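PDB 4FRF: inositol polyphosphate multikinase alpha from Arabidopsis thaliana, which phosphorylates inositol phosphates using ATP, with a broad substrate specificity that carries inositol trisphosphate through to inositol pentakisphosphate. Local coordinates for residues Y80-M86 with L212-E218; H185-L191 with R229-K233. All blocks are in the same frame, centred on the assembly; numbering follows the deposited sequence.

Contact 1: Y80-M86 with L212-E218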
ATOM      1  N   TYR A  80      26.277   1.813 -19.037  1.00127.55           N
ATOM      2  CA  TYR A  80      25.346   1.881 -20.159  1.00124.26           C
ATOM      3  C   TYR A  80      25.858   2.765 -21.266  1.00126.89           C
ATOM      4  O   TYR A  80      26.339   3.871 -21.017  1.00129.38           O
ATOM      5  CB  TYR A  80      23.956   2.334 -19.703  1.00120.53           C
ATOM      6  CG  TYR A  80      23.214   1.298 -18.871  1.00115.29           C
ATOM      7  CD1 TYR A  80      22.421   0.320 -19.476  1.00111.54           C
ATOM      8  CD2 TYR A  80      23.318   1.298 -17.481  1.00112.89           C
ATOM      9  CE1 TYR A  80      21.762  -0.629 -18.714  1.00107.36           C
ATOM     10  CE2 TYR A  80      22.654   0.360 -16.717  1.00110.31           C
ATOM     11  CZ  TYR A  80      21.875  -0.593 -17.333  1.00106.82           C
ATOM     12  OH  TYR A  80      21.231  -1.518 -16.559  1.00103.97           O
ATOM     13  N   THR A  81      25.777   2.258 -22.494  1.00126.08           N
ATOM     14  CA  THR A  81      26.280   2.977 -23.660  1.00128.15           C
ATOM     15  C   THR A  81      25.244   3.979 -24.134  1.00125.73           C
ATOM     16  O   THR A  81      25.519   5.208 -24.187  1.00127.36           O
ATOM     17  CB  THR A  81      26.607   2.008 -24.820  1.00130.02           C
ATOM     18  OG1 THR A  81      27.814   1.246 -24.501  1.00132.59           O
ATOM     19  CG2 THR A  81      26.847   2.814 -26.088  1.00133.28           C
ATOM     20  N   LYS A  82      24.055   3.437 -24.492  1.00120.94           N
ATOM     21  CA  LYS A  82      22.941   4.275 -24.882  1.00118.15           C
ATOM     22  C   LYS A  82      21.735   3.868 -24.056  1.00113.16           C
ATOM     23  O   LYS A  82      21.003   2.942 -24.420  1.00111.31           O
ATOM     24  CB  LYS A  82      22.650   4.126 -26.375  1.00119.12           C
ATOM     25  CG  LYS A  82      23.709   4.731 -27.238  1.00123.22           C
ATOM     26  CD  LYS A  82      23.474   4.484 -28.731  1.00123.48           C
ATOM     27  CE  LYS A  82      24.706   4.905 -29.571  1.00124.24           C
ATOM     28  NZ  LYS A  82      25.373   6.144 -29.041  1.00123.00           N
ATOM     29  N   PRO A  83      21.552   4.524 -22.907  1.00111.24           N
ATOM     30  CA  PRO A  83      20.478   4.144 -22.013  1.00106.35           C
ATOM     31  C   PRO A  83      19.291   5.074 -22.110  1.00104.75           C
ATOM     32  O   PRO A  83      19.464   6.288 -22.130  1.00106.88           O
ATOM     33  CB  PRO A  83      21.123   4.286 -20.639  1.00106.28           C
ATOM     34  CG  PRO A  83      22.120   5.406 -20.807  1.00109.97           C
ATOM     35  CD  PRO A  83      22.525   5.426 -22.260  1.00113.27           C
ATOM     36  N   SER A  84      18.093   4.501 -22.197  1.00101.90           N
ATOM     37  CA  SER A  84      16.865   5.217 -21.853  1.00 99.58           C
ATOM     38  C   SER A  84      16.668   5.075 -20.359  1.00 97.13           C
ATOM     39  O   SER A  84      16.891   4.002 -19.806  1.00 95.52           O
ATOM     40  CB  SER A  84      15.662   4.621 -22.583  1.00 97.64           C
ATOM     41  OG  SER A  84      15.788   4.732 -23.993  1.00100.72           O
ATOM     42  N   VAL A  85      16.246   6.152 -19.707  1.00 97.41           N
ATOM     43  CA  VAL A  85      16.089   6.160 -18.248  1.00 96.44           C
ATOM     44  C   VAL A  85      14.768   6.843 -17.800  1.00 94.56           C
ATOM     45  O   VAL A  85      14.277   7.744 -18.471  1.00 95.62           O
ATOM     46  CB  VAL A  85      17.314   6.832 -17.565  1.00 98.35           C
ATOM     47  CG1 VAL A  85      17.487   8.230 -18.067  1.00101.36           C
ATOM     48  CG2 VAL A  85      17.148   6.848 -16.066  1.00 99.41           C
ATOM     49  N   MET A  86      14.182   6.374 -16.697  1.00 92.41           N
ATOM     50  CA  MET A  86      12.958   7.005 -16.141  1.00 92.11           C
ATOM     51  C   MET A  86      12.923   7.027 -14.620  1.00 90.69           C
ATOM     52  O   MET A  86      13.215   6.029 -13.974  1.00 88.58           O
ATOM     53  CB  MET A  86      11.685   6.331 -16.658  1.00 89.80           C
ATOM     54  CG  MET A  86      10.408   6.930 -16.054  1.00 90.55           C
ATOM     55  SD  MET A  86       8.941   5.896 -16.253  1.00 92.28           S
ATOM     56  CE  MET A  86       8.288   6.567 -17.775  1.00 94.97           C
ATOM     57  N   LEU A 212      14.088   4.314  -9.969  1.00 88.68           N
ATOM     58  CA  LEU A 212      14.738   4.572 -11.230  1.00 90.06           C
ATOM     59  C   LEU A 212      14.812   3.321 -12.076  1.00 89.14           C
ATOM     60  O   LEU A 212      15.380   2.318 -11.655  1.00 89.61           O
ATOM     61  CB  LEU A 212      16.139   5.090 -10.989  1.00 93.64           C
ATOM     62  CG  LEU A 212      16.859   5.616 -12.232  1.00 96.79           C
ATOM     63  CD1 LEU A 212      17.896   6.638 -11.842  1.00 97.96           C
ATOM     64  CD2 LEU A 212      17.495   4.474 -13.006  1.00100.76           C
ATOM     65  N   MET A 213      14.266   3.397 -13.289  1.00 88.48           N
ATOM     66  CA  MET A 213      14.431   2.336 -14.286  1.00 86.97           C
ATOM     67  C   MET A 213      15.434   2.772 -15.350  1.00 89.17           C
ATOM     68  O   MET A 213      15.554   3.963 -15.655  1.00 90.22           O
ATOM     69  CB  MET A 213      13.093   1.991 -14.940  1.00 84.86           C
ATOM     70  CG  MET A 213      11.958   1.709 -13.941  1.00 84.07           C
ATOM     71  SD  MET A 213      10.403   1.135 -14.698  1.00 82.28           S
ATOM     72  CE  MET A 213       9.798   2.667 -15.431  1.00 83.13           C
ATOM     73  N   VAL A 214      16.178   1.811 -15.884  1.00 89.08           N
ATOM     74  CA  VAL A 214      17.096   2.082 -16.985  1.00 91.95           C
ATOM     75  C   VAL A 214      17.344   0.830 -17.806  1.00 92.04           C
ATOM     76  O   VAL A 214      17.138  -0.287 -17.323  1.00 90.08           O
ATOM     77  CB  VAL A 214      18.458   2.674 -16.495  1.00 94.50           C
ATOM     78  CG1 VAL A 214      19.055   1.839 -15.386  1.00 93.20           C
ATOM     79  CG2 VAL A 214      19.420   2.761 -17.639  1.00 98.13           C
ATOM     80  N   TYR A 215      17.747   1.020 -19.062  1.00 94.25           N
ATOM     81  CA  TYR A 215      18.107  -0.113 -19.911  1.00 95.51           C
ATOM     82  C   TYR A 215      18.977   0.250 -21.131  1.00 99.40           C
ATOM     83  O   TYR A 215      19.236   1.424 -21.400  1.00101.96           O
ATOM     84  CB  TYR A 215      16.865  -0.921 -20.314  1.00 92.83           C
ATOM     85  CG  TYR A 215      15.926  -0.231 -21.281  1.00 92.85           C
ATOM     86  CD1 TYR A 215      16.076  -0.400 -22.660  1.00 93.70           C
ATOM     87  CD2 TYR A 215      14.815   0.483 -20.817  1.00 90.78           C
ATOM     88  CE1 TYR A 215      15.186   0.173 -23.553  1.00 92.79           C
ATOM     89  CE2 TYR A 215      13.921   1.069 -21.707  1.00 91.05           C
ATOM     90  CZ  TYR A 215      14.122   0.914 -23.078  1.00 91.91           C
ATOM     91  OH  TYR A 215      13.241   1.475 -23.972  1.00 91.44           O
ATOM     92  N   GLU A 216      19.455  -0.782 -21.831  1.00100.45           N
ATOM     93  CA  GLU A 216      20.435  -0.606 -22.897  1.00104.57           C
ATOM     94  C   GLU A 216      19.765  -0.610 -24.263  1.00105.30           C
ATOM     95  O   GLU A 216      19.185  -1.606 -24.671  1.00103.67           O
ATOM     96  CB  GLU A 216      21.472  -1.753 -22.847  1.00106.86           C
ATOM     97  CG  GLU A 216      22.707  -1.431 -23.799  1.00111.64           C
ATOM     98  CD  GLU A 216      23.556  -0.250 -23.161  1.00116.03           C
ATOM     99  OE1 GLU A 216      24.137  -0.370 -22.118  1.00116.43           O
ATOM    100  OE2 GLU A 216      23.547   0.818 -23.756  1.00120.23           O
ATOM    101  N   ASN A 217      19.970   0.466 -25.023  1.00108.78           N
ATOM    102  CA  ASN A 217      19.478   0.498 -26.401  1.00110.64           C
ATOM    103  C   ASN A 217      20.404  -0.175 -27.420  1.00114.19           C
ATOM    104  O   ASN A 217      19.929  -0.745 -28.401  1.00114.34           O
ATOM    105  CB  ASN A 217      19.141   1.926 -26.822  1.00111.93           C
ATOM    106  CG  ASN A 217      17.933   2.475 -26.081  1.00108.58           C
ATOM    107  OD1 ASN A 217      16.793   2.225 -26.470  1.00105.57           O
ATOM    108  ND2 ASN A 217      18.179   3.218 -24.998  1.00106.62           N
ATOM    109  N   GLU A 218      21.706  -0.193 -27.132  1.00117.03           N
ATOM    110  CA  GLU A 218      22.697  -0.727 -28.086  1.00122.93           C
ATOM    111  C   GLU A 218      22.208  -1.971 -28.865  1.00124.01           C
ATOM    112  O   GLU A 218      22.049  -3.070 -28.298  1.00121.52           O
ATOM    113  CB  GLU A 218      24.048  -0.986 -27.402  1.00124.50           C
ATOM    114  CG  GLU A 218      25.256  -0.868 -28.331  1.00129.17           C
ATOM    115  CD  GLU A 218      25.547   0.580 -28.778  1.00131.67           C
ATOM    116  OE1 GLU A 218      24.881   1.512 -28.266  1.00128.99           O
ATOM    117  OE2 GLU A 218      26.456   0.778 -29.638  1.00133.13           O
TER

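Contact 2: H185-L191 with R229-K233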
ATOM      1  N   HIS A 185      14.470 -11.766 -15.639  1.00 93.20           N
ATOM      2  CA  HIS A 185      15.317 -10.832 -14.896  1.00 93.26           C
ATOM      3  C   HIS A 185      14.878  -9.403 -15.126  1.00 90.65           C
ATOM      4  O   HIS A 185      15.537  -8.472 -14.690  1.00 90.79           O
ATOM      5  CB  HIS A 185      16.776 -10.989 -15.301  1.00 97.41           C
ATOM      6  CG  HIS A 185      17.387 -12.289 -14.878  1.00104.24           C
ATOM      7  ND1 HIS A 185      16.848 -13.514 -15.225  1.00107.91           N
ATOM      8  CD2 HIS A 185      18.528 -12.558 -14.196  1.00110.04           C
ATOM      9  CE1 HIS A 185      17.620 -14.479 -14.755  1.00111.58           C
ATOM     10  NE2 HIS A 185      18.649 -13.926 -14.135  1.00114.28           N
ATOM     11  N   GLY A 186      13.754  -9.238 -15.808  1.00 88.35           N
ATOM     12  CA  GLY A 186      13.288  -7.922 -16.195  1.00 87.75           C
ATOM     13  C   GLY A 186      12.859  -7.053 -15.028  1.00 86.55           C
ATOM     14  O   GLY A 186      13.022  -7.413 -13.853  1.00 86.42           O
ATOM     15  N   ILE A 187      12.273  -5.916 -15.349  1.00 85.28           N
ATOM     16  CA  ILE A 187      11.858  -4.998 -14.337  1.00 83.24           C
ATOM     17  C   ILE A 187      10.729  -5.574 -13.479  1.00 80.68           C
ATOM     18  O   ILE A 187      10.667  -5.322 -12.267  1.00 79.18           O
ATOM     19  CB  ILE A 187      11.460  -3.671 -14.959  1.00 83.97           C
ATOM     20  CG1 ILE A 187      12.687  -3.038 -15.614  1.00 86.50           C
ATOM     21  CG2 ILE A 187      10.820  -2.744 -13.906  1.00 82.73           C
ATOM     22  CD1 ILE A 187      12.722  -1.537 -15.561  1.00 88.13           C
ATOM     23  N   LEU A 188       9.870  -6.389 -14.082  1.00 79.86           N
ATOM     24  CA  LEU A 188       8.729  -6.907 -13.339  1.00 78.19           C
ATOM     25  C   LEU A 188       9.231  -7.777 -12.190  1.00 78.12           C
ATOM     26  O   LEU A 188       8.949  -7.505 -11.019  1.00 76.18           O
ATOM     27  CB  LEU A 188       7.756  -7.687 -14.240  1.00 77.16           C
ATOM     28  CG  LEU A 188       6.447  -8.042 -13.518  1.00 73.42           C
ATOM     29  CD1 LEU A 188       5.791  -6.790 -13.002  1.00 70.53           C
ATOM     30  CD2 LEU A 188       5.464  -8.865 -14.388  1.00 71.17           C
ATOM     31  N   THR A 189      10.050  -8.769 -12.532  1.00 79.44           N
ATOM     32  CA  THR A 189      10.677  -9.618 -11.539  1.00 80.04           C
ATOM     33  C   THR A 189      11.347  -8.770 -10.470  1.00 80.24           C
ATOM     34  O   THR A 189      11.204  -9.024  -9.283  1.00 80.17           O
ATOM     35  CB  THR A 189      11.742 -10.502 -12.174  1.00 82.47           C
ATOM     36  OG1 THR A 189      11.149 -11.296 -13.208  1.00 86.49           O
ATOM     37  CG2 THR A 189      12.381 -11.412 -11.133  1.00 82.90           C
ATOM     38  N   GLN A 190      12.111  -7.775 -10.903  1.00 81.96           N
ATOM     39  CA  GLN A 190      12.829  -6.921  -9.974  1.00 81.19           C
ATOM     40  C   GLN A 190      11.849  -6.172  -9.071  1.00 78.64           C
ATOM     41  O   GLN A 190      11.971  -6.216  -7.849  1.00 78.57           O
ATOM     42  CB  GLN A 190      13.779  -5.959 -10.722  1.00 82.85           C
ATOM     43  CG  GLN A 190      14.947  -6.668 -11.391  1.00 85.21           C
ATOM     44  CD  GLN A 190      15.812  -5.750 -12.277  1.00 90.33           C
ATOM     45  OE1 GLN A 190      16.113  -4.602 -11.916  1.00 92.66           O
ATOM     46  NE2 GLN A 190      16.265  -6.285 -13.410  1.00 88.88           N
ATOM     47  N   LEU A 191      10.843  -5.536  -9.663  1.00 76.79           N
ATOM     48  CA  LEU A 191       9.868  -4.798  -8.863  1.00 75.19           C
ATOM     49  C   LEU A 191       9.179  -5.715  -7.842  1.00 73.44           C
ATOM     50  O   LEU A 191       8.910  -5.312  -6.697  1.00 72.62           O
ATOM     51  CB  LEU A 191       8.831  -4.133  -9.759  1.00 75.01           C
ATOM     52  CG  LEU A 191       9.288  -2.860 -10.466  1.00 76.32           C
ATOM     53  CD1 LEU A 191       8.124  -2.224 -11.235  1.00 74.88           C
ATOM     54  CD2 LEU A 191       9.852  -1.882  -9.461  1.00 76.41           C
ATOM     55  N   ARG A 229      19.449  -5.543 -20.708  1.00109.07           N
ATOM     56  CA  ARG A 229      20.057  -5.402 -19.382  1.00107.80           C
ATOM     57  C   ARG A 229      19.314  -4.381 -18.486  1.00103.34           C
ATOM     58  O   ARG A 229      19.930  -3.475 -17.925  1.00103.75           O
ATOM     59  CB  ARG A 229      21.548  -5.040 -19.523  1.00112.65           C
ATOM     60  CG  ARG A 229      22.370  -5.251 -18.253  1.00116.23           C
ATOM     61  CD  ARG A 229      23.726  -5.895 -18.552  1.00124.62           C
ATOM     62  NE  ARG A 229      24.618  -5.027 -19.327  1.00133.10           N
ATOM     63  CZ  ARG A 229      25.192  -3.915 -18.858  1.00136.43           C
ATOM     64  NH1 ARG A 229      24.914  -3.482 -17.626  1.00134.43           N
ATOM     65  NH2 ARG A 229      26.010  -3.207 -19.639  1.00138.17           N
ATOM     66  N   PRO A 230      17.989  -4.566 -18.322  1.00 98.79           N
ATOM     67  CA  PRO A 230      17.135  -3.640 -17.563  1.00 95.43           C
ATOM     68  C   PRO A 230      17.456  -3.652 -16.081  1.00 93.81           C
ATOM     69  O   PRO A 230      17.764  -4.700 -15.534  1.00 92.97           O
ATOM     70  CB  PRO A 230      15.738  -4.209 -17.781  1.00 92.16           C
ATOM     71  CG  PRO A 230      15.964  -5.653 -18.003  1.00 92.51           C
ATOM     72  CD  PRO A 230      17.258  -5.782 -18.721  1.00 96.80           C
ATOM     73  N   GLN A 231      17.337  -2.506 -15.422  1.00 93.36           N
ATOM     74  CA  GLN A 231      17.628  -2.452 -14.000  1.00 93.05           C
ATOM     75  C   GLN A 231      16.825  -1.457 -13.186  1.00 90.80           C
ATOM     76  O   GLN A 231      16.572  -0.332 -13.626  1.00 91.91           O
ATOM     77  CB  GLN A 231      19.115  -2.257 -13.756  1.00 96.65           C
ATOM     78  CG  GLN A 231      19.784  -3.524 -13.316  1.00101.55           C
ATOM     79  CD  GLN A 231      21.284  -3.450 -13.358  1.00111.60           C
ATOM     80  OE1 GLN A 231      21.872  -2.413 -13.699  1.00117.07           O
ATOM     81  NE2 GLN A 231      21.927  -4.569 -13.047  1.00116.56           N
ATOM     82  N   VAL A 232      16.505  -1.867 -11.957  1.00 87.75           N
ATOM     83  CA  VAL A 232      15.738  -1.062 -11.019  1.00 85.31           C
ATOM     84  C   VAL A 232      16.617  -0.595  -9.865  1.00 86.61           C
ATOM     85  O   VAL A 232      17.507  -1.320  -9.420  1.00 87.60           O
ATOM     86  CB  VAL A 232      14.566  -1.876 -10.427  1.00 82.00           C
ATOM     87  CG1 VAL A 232      13.830  -1.066  -9.384  1.00 80.21           C
ATOM     88  CG2 VAL A 232      13.624  -2.310 -11.516  1.00 81.05           C
ATOM     89  N   LYS A 233      16.347   0.607  -9.367  1.00 86.89           N
ATOM     90  CA  LYS A 233      17.061   1.140  -8.214  1.00 88.87           C
ATOM     91  C   LYS A 233      16.259   2.248  -7.537  1.00 88.83           C
ATOM     92  O   LYS A 233      15.367   2.840  -8.138  1.00 89.49           O
ATOM     93  CB  LYS A 233      18.458   1.642  -8.608  1.00 91.88           C
ATOM     94  CG  LYS A 233      19.416   0.513  -8.993  1.00 93.80           C
ATOM     95  CD  LYS A 233      20.872   0.837  -8.658  1.00 98.39           C
ATOM     96  CE  LYS A 233      21.718  -0.448  -8.477  1.00 98.82           C
ATOM     97  NZ  LYS A 233      21.501  -1.483  -9.545  1.00 96.05           N
TER

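Contact 1: Y80-M86 with L212-E218
Residues P83-M86 and M213-E216 pair as neighbouring antiparallel strands in the five-stranded sheet of this inositol phosphate kinase, an ATP-grasp enzyme. Strand 83-90 is the middle one, with strand 121-130 on its other flank. At the hydrogen-bonded pair M86-M213, M86 N gives to M213 O at 3.0 Å and M213 N gives to M86 O; at S84-Y215 the bond from Y215 N is good and the return bond from S84 N weak.

At the end of the strand pairing, side chains add to the backbone bonds. E216 has CG anti to the backbone N (chi1 -169°) and then bends at chi2, which brings its carboxylate back to two successive amides of the loop: T81 N lies 3.1 Å from OE1, on its syn side, while K82 N lies 2.8 Å from OE2. With an alanine in place of E216, both amides would probably lose this shared acceptor, and the turn ahead of the strand would be freer to shift.

N217 holds the next part of the chain, at K82 O and S84 OG. K82 O takes the N217 backbone N nearly head-on and, from above the carbonyl plane, N217 ND2 at 2.9 Å. The same ND2 reaches S84 OG at 3.0 Å; both acceptors lie close to the amide plane, and H131 NE2 bonds OD1, so the carboxamide is held at both ends.

The Y80 ring lies over V214, with its OH bonded to R229 O and Q231 OE1. V214 CG2 sits 4.0 Å from the ring centroid, almost exactly on the ring normal.

Contact 2: H185-L191 with R229-K233
Q190 ties the first turn of helix 187-200 to strand 231-235, an outermost strand of the ATP-grasp sheet, by presenting its carboxamide to the strand's backbone. Q190 OE1 accepts from V232 N at 2.8 Å, nearly head-on at the oxygen although the N-H is bent to 134°. Beside it, Q190 NE2 gives a straight bond to P230 O at 3.0 Å, reaching that carbonyl from above its plane. Since the backbone N-H of Q231, the residue between, faces strand 209-216 and bonds to V214, the glutamine takes backbone groups that point outward from the sheet edge.

NE2 has a second acceptor, H185 O, in the loop just before the helix. Both carbonyls lie near the plane of the Q190 amide, and a flipped amide would set OE1 against two oxygens, so its orientation is well determined. One side chain thus fastens strand, helix and the loop entering the helix, where G186 is the N-cap and its O accepts from Q190 N.

Around this polar centre the packing is apolar. P230 turns its ring toward the helix start, with CG 3.9 Å from G186 CA and CB against I187 CG1. V232, CG1 anti to its own N (chi1 176°), spreads its two methyls between helix residues a turn apart. Outside the pair, I187 also lies on M213, while L191 leads back to F258, I259 and I262 of helix 249-265. On V232, CG2 meets I187 CG2 at 3.7 Å, and CG1 meets L191 CD2 at 4.1 Å.

Contacts 1 and 2 meet at strands 209-216 and 231-235, neighbours in the same sheet: L212 N probably bonds to K233 O. Contact 1 joins strand to strand and is only partly buried, running from the sheet interior out to a loop held by a carboxylate and an amide. Contact 2 is buried and sets a helix against the sheet, one glutamine supplying the bonds and aliphatic side chains the rest. The helix lies on the face that carries M213, and Y80 on the opposite one; Y215 CB, packed against P230 CA at 3.9 Å, is a further point where the two contacts touch.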